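Long-range contacts in antisigma-factor antagonist, STAS (Rhodobacter sphaeroides, PDB 3OIZ), which forms the STAS domain of a membrane protein that probably belongs to the SulP-like carriers of sulfate and related anions: residues Y20-Q25 / V47-S52; D33-F38 / V62-M67. All blocks are in the same frame, centred on the assembly; numbering follows the deposited sequence.

Contact 1: Y20-Q25 / V47-S52; sequences YRVEGQ and VVIDVS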
ATOM      1  N   TYR A  20       4.509   1.059   5.315  1.00 22.18           N
ATOM      2  CA  TYR A  20       3.915   2.120   4.509  1.00 22.06           C
ATOM      3  C   TYR A  20       2.551   2.447   5.094  1.00 23.04           C
ATOM      4  O   TYR A  20       1.778   1.548   5.381  1.00 24.21           O
ATOM      5  CB  TYR A  20       3.748   1.617   3.097  1.00 21.35           C
ATOM      6  CG  TYR A  20       5.004   1.612   2.256  1.00 22.41           C
ATOM      7  CD1 TYR A  20       5.369   2.739   1.507  1.00 22.93           C
ATOM      8  CD2 TYR A  20       5.856   0.487   2.225  1.00 23.09           C
ATOM      9  CE1 TYR A  20       6.546   2.735   0.718  1.00 24.52           C
ATOM     10  CE2 TYR A  20       7.013   0.484   1.442  1.00 22.75           C
ATOM     11  CZ  TYR A  20       7.346   1.601   0.683  1.00 25.15           C
ATOM     12  OH  TYR A  20       8.493   1.618  -0.087  1.00 26.80           O
ATOM     13  N   ARG A  21       2.235   3.730   5.243  1.00 22.72           N
ATOM     14  CA  ARG A  21       0.965   4.156   5.795  1.00 23.25           C
ATOM     15  C   ARG A  21       0.238   4.923   4.693  1.00 22.90           C
ATOM     16  O   ARG A  21       0.709   5.955   4.231  1.00 23.88           O
ATOM     17  CB  ARG A  21       1.165   5.004   7.068  1.00 24.93           C
ATOM     18  CG  ARG A  21       1.658   4.100   8.241  1.00 27.53           C
ATOM     19  CD  ARG A  21       1.745   4.870   9.591  1.00 33.01           C
ATOM     20  NE  ARG A  21       2.394   4.020  10.595  1.00 36.03           N
ATOM     21  CZ  ARG A  21       3.705   4.019  10.851  1.00 39.34           C
ATOM     22  NH1 ARG A  21       4.526   4.837  10.186  1.00 39.22           N
ATOM     23  NH2 ARG A  21       4.212   3.206  11.771  1.00 42.03           N
ATOM     24  N   VAL A  22      -0.906   4.396   4.275  1.00 22.16           N
ATOM     25  CA  VAL A  22      -1.690   5.012   3.233  1.00 21.67           C
ATOM     26  C   VAL A  22      -2.904   5.696   3.880  1.00 22.47           C
ATOM     27  O   VAL A  22      -3.603   5.104   4.731  1.00 22.62           O
ATOM     28  CB  VAL A  22      -2.199   3.905   2.262  1.00 22.29           C
ATOM     29  CG1 VAL A  22      -2.885   4.550   1.098  1.00 23.02           C
ATOM     30  CG2 VAL A  22      -1.049   2.975   1.749  1.00 22.39           C
ATOM     31  N   GLU A  23      -3.173   6.939   3.484  0.50 22.59           N
ATOM     32  CA  GLU A  23      -4.351   7.674   4.003  0.50 23.88           C
ATOM     33  C   GLU A  23      -5.087   8.402   2.902  0.50 23.46           C
ATOM     34  O   GLU A  23      -4.476   8.840   1.931  0.50 24.57           O
ATOM     35  CB  GLU A  23      -3.974   8.678   5.095  0.50 25.13           C
ATOM     36  CG  GLU A  23      -2.949   9.678   4.664  0.50 26.94           C
ATOM     37  CD  GLU A  23      -3.520  10.899   3.925  0.50 28.03           C
ATOM     38  OE1 GLU A  23      -4.768  11.076   3.809  0.50 27.58           O
ATOM     39  OE2 GLU A  23      -2.691  11.699   3.437  0.50 30.76           O
ATOM     40  N   GLY A  24      -6.406   8.505   3.037  1.00 23.06           N
ATOM     41  CA  GLY A  24      -7.198   9.224   2.037  1.00 22.51           C
ATOM     42  C   GLY A  24      -7.939   8.276   1.095  1.00 22.02           C
ATOM     43  O   GLY A  24      -8.241   7.134   1.462  1.00 24.80           O
ATOM     44  N   GLN A  25      -8.204   8.729  -0.128  1.00 21.81           N
ATOM     45  CA  GLN A  25      -9.175   8.051  -1.033  1.00 21.10           C
ATOM     46  C   GLN A  25      -8.423   7.354  -2.155  1.00 21.78           C
ATOM     47  O   GLN A  25      -7.600   7.989  -2.806  1.00 23.01           O
ATOM     48  CB  GLN A  25     -10.128   9.079  -1.687  1.00 21.51           C
ATOM     49  CG  GLN A  25     -10.600  10.231  -0.740  1.00 22.14           C
ATOM     50  CD  GLN A  25     -11.163   9.715   0.577  1.00 22.74           C
ATOM     51  OE1 GLN A  25     -11.843   8.670   0.615  1.00 22.19           O
ATOM     52  NE2 GLN A  25     -10.841  10.397   1.667  1.00 21.41           N
ATOM     53  N   VAL A  47       7.453  -6.161   4.809  1.00 25.94           N
ATOM     54  CA  VAL A  47       6.787  -4.933   4.456  1.00 24.54           C
ATOM     55  C   VAL A  47       5.407  -4.993   5.080  1.00 24.57           C
ATOM     56  O   VAL A  47       4.711  -6.013   4.976  1.00 24.52           O
ATOM     57  CB  VAL A  47       6.682  -4.754   2.910  1.00 24.82           C
ATOM     58  CG1 VAL A  47       5.793  -3.561   2.558  1.00 26.53           C
ATOM     59  CG2 VAL A  47       8.072  -4.590   2.315  1.00 25.51           C
ATOM     60  N   VAL A  48       4.993  -3.897   5.699  1.00 24.42           N
ATOM     61  CA  VAL A  48       3.608  -3.753   6.146  1.00 24.59           C
ATOM     62  C   VAL A  48       2.997  -2.643   5.299  1.00 23.99           C
ATOM     63  O   VAL A  48       3.596  -1.570   5.162  1.00 24.49           O
ATOM     64  CB  VAL A  48       3.557  -3.364   7.629  1.00 25.51           C
ATOM     65  CG1 VAL A  48       2.094  -3.108   8.072  1.00 25.48           C
ATOM     66  CG2 VAL A  48       4.242  -4.439   8.468  1.00 28.61           C
ATOM     67  N   ILE A  49       1.805  -2.885   4.746  1.00 22.87           N
ATOM     68  CA  ILE A  49       1.049  -1.791   4.095  1.00 22.09           C
ATOM     69  C   ILE A  49      -0.194  -1.533   4.924  1.00 21.99           C
ATOM     70  O   ILE A  49      -1.111  -2.372   4.983  1.00 23.16           O
ATOM     71  CB  ILE A  49       0.709  -2.106   2.630  1.00 22.20           C
ATOM     72  CG1 ILE A  49       1.989  -2.465   1.834  1.00 21.72           C
ATOM     73  CG2 ILE A  49      -0.043  -0.924   1.965  1.00 22.88           C
ATOM     74  CD1 ILE A  49       1.659  -2.850   0.400  1.00 23.02           C
ATOM     75  N   ASP A  50      -0.216  -0.365   5.565  1.00 21.17           N
ATOM     76  CA  ASP A  50      -1.253  -0.013   6.513  1.00 21.78           C
ATOM     77  C   ASP A  50      -2.253   0.851   5.768  1.00 21.01           C
ATOM     78  O   ASP A  50      -1.956   2.007   5.435  1.00 21.37           O
ATOM     79  CB  ASP A  50      -0.646   0.729   7.720  1.00 22.56           C
ATOM     80  CG  ASP A  50      -1.681   1.069   8.794  1.00 24.84           C
ATOM     81  OD1 ASP A  50      -2.862   1.303   8.488  1.00 25.86           O
ATOM     82  OD2 ASP A  50      -1.284   1.136   9.971  1.00 30.40           O
ATOM     83  N   VAL A  51      -3.436   0.300   5.509  1.00 19.63           N
ATOM     84  CA  VAL A  51      -4.498   1.067   4.834  1.00 18.50           C
ATOM     85  C   VAL A  51      -5.669   1.436   5.801  1.00 19.62           C
ATOM     86  O   VAL A  51      -6.758   1.826   5.356  1.00 20.41           O
ATOM     87  CB  VAL A  51      -5.027   0.304   3.576  1.00 19.75           C
ATOM     88  CG1 VAL A  51      -3.909   0.193   2.535  1.00 20.92           C
ATOM     89  CG2 VAL A  51      -5.606  -1.095   3.958  1.00 19.46           C
ATOM     90  N   SER A  52      -5.422   1.375   7.101  1.00 20.93           N
ATOM     91  CA  SER A  52      -6.479   1.619   8.114  1.00 22.12           C
ATOM     92  C   SER A  52      -7.075   3.001   8.000  1.00 22.60           C
ATOM     93  O   SER A  52      -8.233   3.206   8.380  1.00 23.57           O
ATOM     94  CB  SER A  52      -5.933   1.421   9.536  1.00 24.17           C
ATOM     95  OG  SER A  52      -4.892   2.358   9.820  1.00 24.93           O
TER
HETATM   96  O   HOH W   1      -3.360   4.004   7.098  1.00 24.13           O

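Contact 2: D33-F38 / V62-M67; sequences DFMAAF and VQALDM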
ATOM      1  N   ASP A  33      -0.353   6.578  -9.610  1.00 29.14           N
ATOM      2  CA  ASP A  33       0.248   7.349  -8.526  1.00 29.70           C
ATOM      3  C   ASP A  33       0.436   6.496  -7.293  1.00 28.08           C
ATOM      4  O   ASP A  33       1.472   6.594  -6.604  1.00 28.26           O
ATOM      5  CB  ASP A  33      -0.636   8.558  -8.187  1.00 30.84           C
ATOM      6  CG  ASP A  33      -1.016   9.350  -9.417  1.00 35.67           C
ATOM      7  OD1 ASP A  33      -0.340  10.352  -9.646  1.00 39.30           O
ATOM      8  OD2 ASP A  33      -1.979   8.973 -10.175  1.00 37.80           O
ATOM      9  N   PHE A  34      -0.565   5.656  -6.999  1.00 26.23           N
ATOM     10  CA  PHE A  34      -0.472   4.750  -5.855  1.00 24.63           C
ATOM     11  C   PHE A  34       0.742   3.803  -6.015  1.00 24.99           C
ATOM     12  O   PHE A  34       1.541   3.617  -5.076  1.00 25.07           O
ATOM     13  CB  PHE A  34      -1.802   3.995  -5.722  1.00 23.69           C
ATOM     14  CG  PHE A  34      -1.775   2.911  -4.707  1.00 21.34           C
ATOM     15  CD1 PHE A  34      -2.011   3.192  -3.353  1.00 23.37           C
ATOM     16  CD2 PHE A  34      -1.558   1.592  -5.102  1.00 22.76           C
ATOM     17  CE1 PHE A  34      -1.976   2.142  -2.379  1.00 23.42           C
ATOM     18  CE2 PHE A  34      -1.543   0.558  -4.164  1.00 22.53           C
ATOM     19  CZ  PHE A  34      -1.762   0.816  -2.804  1.00 23.98           C
HETATM   20  N   MSE A  35       0.865   3.169  -7.178  1.00 25.27           N
HETATM   21  CA  MSE A  35       2.015   2.273  -7.435  1.00 26.01           C
HETATM   22  C   MSE A  35       3.362   2.973  -7.270  1.00 26.06           C
HETATM   23  O   MSE A  35       4.290   2.403  -6.678  1.00 26.49           O
HETATM   24  CB  MSE A  35       1.928   1.619  -8.831  1.00 27.15           C
HETATM   25  CG  MSE A  35       0.692   0.736  -9.031  1.00 27.23           C
HETATM   26 SE   MSE A  35       0.448  -0.656  -7.725  0.75 26.45          SE
HETATM   27  CE  MSE A  35       1.905  -1.779  -8.242  1.00 26.82           C
ATOM     28  N   ALA A  36       3.444   4.226  -7.722  1.00 26.90           N
ATOM     29  CA  ALA A  36       4.682   4.972  -7.698  1.00 28.00           C
ATOM     30  C   ALA A  36       5.113   5.335  -6.291  1.00 28.42           C
ATOM     31  O   ALA A  36       6.274   5.774  -6.091  1.00 29.23           O
ATOM     32  CB  ALA A  36       4.523   6.211  -8.504  1.00 29.66           C
ATOM     33  N   ALA A  37       4.195   5.179  -5.329  1.00 27.95           N
ATOM     34  CA  ALA A  37       4.520   5.460  -3.922  1.00 28.02           C
ATOM     35  C   ALA A  37       5.484   4.449  -3.280  1.00 28.29           C
ATOM     36  O   ALA A  37       6.110   4.745  -2.249  1.00 29.74           O
ATOM     37  CB  ALA A  37       3.270   5.589  -3.094  1.00 29.08           C
ATOM     38  N   PHE A  38       5.615   3.267  -3.866  1.00 27.32           N
ATOM     39  CA  PHE A  38       6.362   2.175  -3.208  1.00 27.12           C
ATOM     40  C   PHE A  38       7.732   1.943  -3.871  1.00 28.37           C
ATOM     41  O   PHE A  38       7.878   2.029  -5.095  1.00 29.58           O
ATOM     42  CB  PHE A  38       5.529   0.876  -3.249  1.00 26.50           C
ATOM     43  CG  PHE A  38       4.201   1.011  -2.584  1.00 24.83           C
ATOM     44  CD1 PHE A  38       4.083   0.820  -1.208  1.00 21.93           C
ATOM     45  CD2 PHE A  38       3.058   1.317  -3.324  1.00 27.13           C
ATOM     46  CE1 PHE A  38       2.839   0.962  -0.559  1.00 24.47           C
ATOM     47  CE2 PHE A  38       1.803   1.474  -2.694  1.00 25.25           C
ATOM     48  CZ  PHE A  38       1.682   1.290  -1.317  1.00 24.45           C
ATOM     49  N   VAL A  62      -8.508  -1.980  -5.370  1.00 19.09           N
ATOM     50  CA  VAL A  62      -8.172  -3.248  -4.644  1.00 19.39           C
ATOM     51  C   VAL A  62      -7.061  -4.024  -5.396  1.00 20.48           C
ATOM     52  O   VAL A  62      -6.072  -4.495  -4.795  1.00 20.14           O
ATOM     53  CB  VAL A  62      -9.391  -4.196  -4.522  1.00 19.45           C
ATOM     54  CG1 VAL A  62      -8.964  -5.486  -3.846  1.00 20.85           C
ATOM     55  CG2 VAL A  62     -10.504  -3.525  -3.716  1.00 19.97           C
ATOM     56  N   GLN A  63      -7.245  -4.163  -6.717  1.00 21.20           N
ATOM     57  CA  GLN A  63      -6.266  -4.936  -7.529  1.00 21.13           C
ATOM     58  C   GLN A  63      -4.902  -4.258  -7.505  1.00 21.42           C
ATOM     59  O   GLN A  63      -3.873  -4.962  -7.552  1.00 22.15           O
ATOM     60  CB  GLN A  63      -6.801  -5.037  -8.953  1.00 20.95           C
ATOM     61  CG  GLN A  63      -7.955  -6.039  -9.030  1.00 21.93           C
ATOM     62  CD  GLN A  63      -8.565  -6.056 -10.416  1.00 23.88           C
ATOM     63  OE1 GLN A  63      -8.633  -5.024 -11.101  1.00 27.69           O
ATOM     64  NE2 GLN A  63      -8.988  -7.227 -10.862  1.00 26.90           N
ATOM     65  N   ALA A  64      -4.877  -2.916  -7.415  1.00 20.67           N
ATOM     66  CA  ALA A  64      -3.609  -2.186  -7.323  1.00 20.20           C
ATOM     67  C   ALA A  64      -2.917  -2.489  -6.002  1.00 20.64           C
ATOM     68  O   ALA A  64      -1.680  -2.727  -5.962  1.00 21.05           O
ATOM     69  CB  ALA A  64      -3.835  -0.653  -7.512  1.00 20.61           C
ATOM     70  N   LEU A  65      -3.681  -2.493  -4.912  1.00 20.10           N
ATOM     71  CA  LEU A  65      -3.087  -2.882  -3.619  1.00 20.07           C
ATOM     72  C   LEU A  65      -2.535  -4.316  -3.709  1.00 20.74           C
ATOM     73  O   LEU A  65      -1.402  -4.612  -3.245  1.00 20.17           O
ATOM     74  CB  LEU A  65      -4.156  -2.749  -2.518  1.00 20.29           C
ATOM     75  CG  LEU A  65      -3.761  -3.211  -1.106  1.00 20.93           C
ATOM     76  CD1 LEU A  65      -2.540  -2.458  -0.561  1.00 21.86           C
ATOM     77  CD2 LEU A  65      -5.019  -3.014  -0.188  1.00 22.03           C
ATOM     78  N   ASP A  66      -3.331  -5.203  -4.305  1.00 20.94           N
ATOM     79  CA  ASP A  66      -2.923  -6.621  -4.425  1.00 20.79           C
ATOM     80  C   ASP A  66      -1.623  -6.701  -5.239  1.00 20.92           C
ATOM     81  O   ASP A  66      -0.729  -7.518  -4.935  1.00 22.65           O
ATOM     82  CB  ASP A  66      -3.997  -7.432  -5.125  1.00 20.77           C
ATOM     83  CG  ASP A  66      -5.242  -7.663  -4.263  1.00 21.26           C
ATOM     84  OD1 ASP A  66      -5.215  -7.389  -3.032  1.00 24.19           O
ATOM     85  OD2 ASP A  66      -6.267  -8.120  -4.860  1.00 21.92           O
HETATM   86  N   MSE A  67      -1.534  -5.893  -6.296  1.00 20.48           N
HETATM   87  CA  MSE A  67      -0.336  -5.875  -7.128  1.00 22.73           C
HETATM   88  C   MSE A  67       0.885  -5.359  -6.357  1.00 22.22           C
HETATM   89  O   MSE A  67       1.996  -5.894  -6.531  1.00 23.33           O
HETATM   90  CB  MSE A  67      -0.573  -5.066  -8.421  1.00 23.92           C
HETATM   91  CG  MSE A  67       0.610  -5.078  -9.394  1.00 27.99           C
HETATM   92 SE   MSE A  67       1.016  -6.866 -10.038  0.75 35.38          SE
HETATM   93  CE  MSE A  67      -0.361  -6.929 -11.388  1.00 39.57           C
TER

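Contact 1: Y20-Q25 / V47-S52
Tyr20 lies beside Ile49, and Arg21 beside Asp50, in two neighbouring strands that run parallel, their axes 4.8 Å apart and 16° from exact alignment. Three nearly straight backbone hydrogen bonds join them: Tyr20 N to Val48 O (2.8 Å), Asp50 N to Tyr20 O, and Val22 N to Asp50 O. Tyr20 thus grips Val48 and Asp50 with its own N and O, the alternation expected of parallel strands. A water lies within hydrogen-bonding distance of both Val22 O (2.6 Å) and Asp50 O, where the ladder runs out. The strands belong to the mixed sheet of the STAS domain and are connected by a beta-alpha-beta crossover that carries helix 31-36. On the face bearing Tyr20 and Ile49, the edge of the tyrosine ring meets Val47, CD2 to CG1 at 4.1 Å, while its hydroxyl hydrogen-bonds with the backbone N of Asp39. Val22, branched at CB as suits a buried strand, sends CG2 to Ile49 CG2 (4.0 Å) and to Val51 CG1. The other face is more polar. Arg21 lays its CG against Asp50 CB (4.1 Å), but its guanidinium goes on to a salt bridge with Glu10. With CG anti to the backbone N (chi1 -177°), Asp50 turns its carboxylate along the chain toward Ser52: OD1 accepts from Ser52 N (2.9 Å), making an Asx turn, and from Ser52 OG (2.6 Å) on its syn lone pair. Replacing Asp50 by an alanine would probably leave both Ser52 donors without this acceptor and the turn less firmly fixed.

Contact 2: D33-F38 / V62-M67
Phe34 faces Ala64 and Leu65 where helix 31-36 and helix 59-74 of this alpha/beta STAS domain lie together over one face of the sheet. No hydrogen bond crosses between 33-38 and 62-67, and the contact is made by van der Waals packing of mainly apolar side chains, partly against the helix backbone. The CB of Phe34 points toward the second helix, and a chi1 of 172° carries CG away from the backbone N, so that the ring continues in that direction. Along its leading edge CD2 meets Ala64 CB at 4.0 Å, CE2 lies 3.7 Å from Ala64 O, close to the ring plane, and CZ reaches Leu65 CD1 at 4.0 Å. A methyl at Ala64 suits this place, being small enough to let the broad ring come close to the helix backbone. Over one face of the Phe34 ring, toward its rim, stands the edge of Phe38, with CE2 3.6 Å above the plane. Met35, deposited as selenomethionine, flanks the ring on the more open side of the interface. A bend at chi2 brings its SE to 3.5 Å from Ala64 O, and a second at chi3 swings CE toward Met67. The two selenomethionine side chains cross at about a right angle, and Met35 CE touches Met67 CG at 3.7 Å.

In the fold
Contact 1 and contact 2 are adjoining layers of one domain: contact 1 lies within the sheet, and contact 2 within the helix layer that covers the face bearing Tyr20 and Ile49. Both are largely buried, but contact 2 runs out to an exposed residue at Met67, whereas the strand pair is flanked by further strands on both sides. Backbone polar groups hold contact 1 in exact register; contact 2 depends on the shapes of apolar side chains. Where the layers meet, the Tyr20 ring packs on Phe38, and Ile49 touches Phe38 from one segment of contact 2 and Leu65 from the other. Along the chain the segments alternate, so one segment of each contact lies between the two segments of the other.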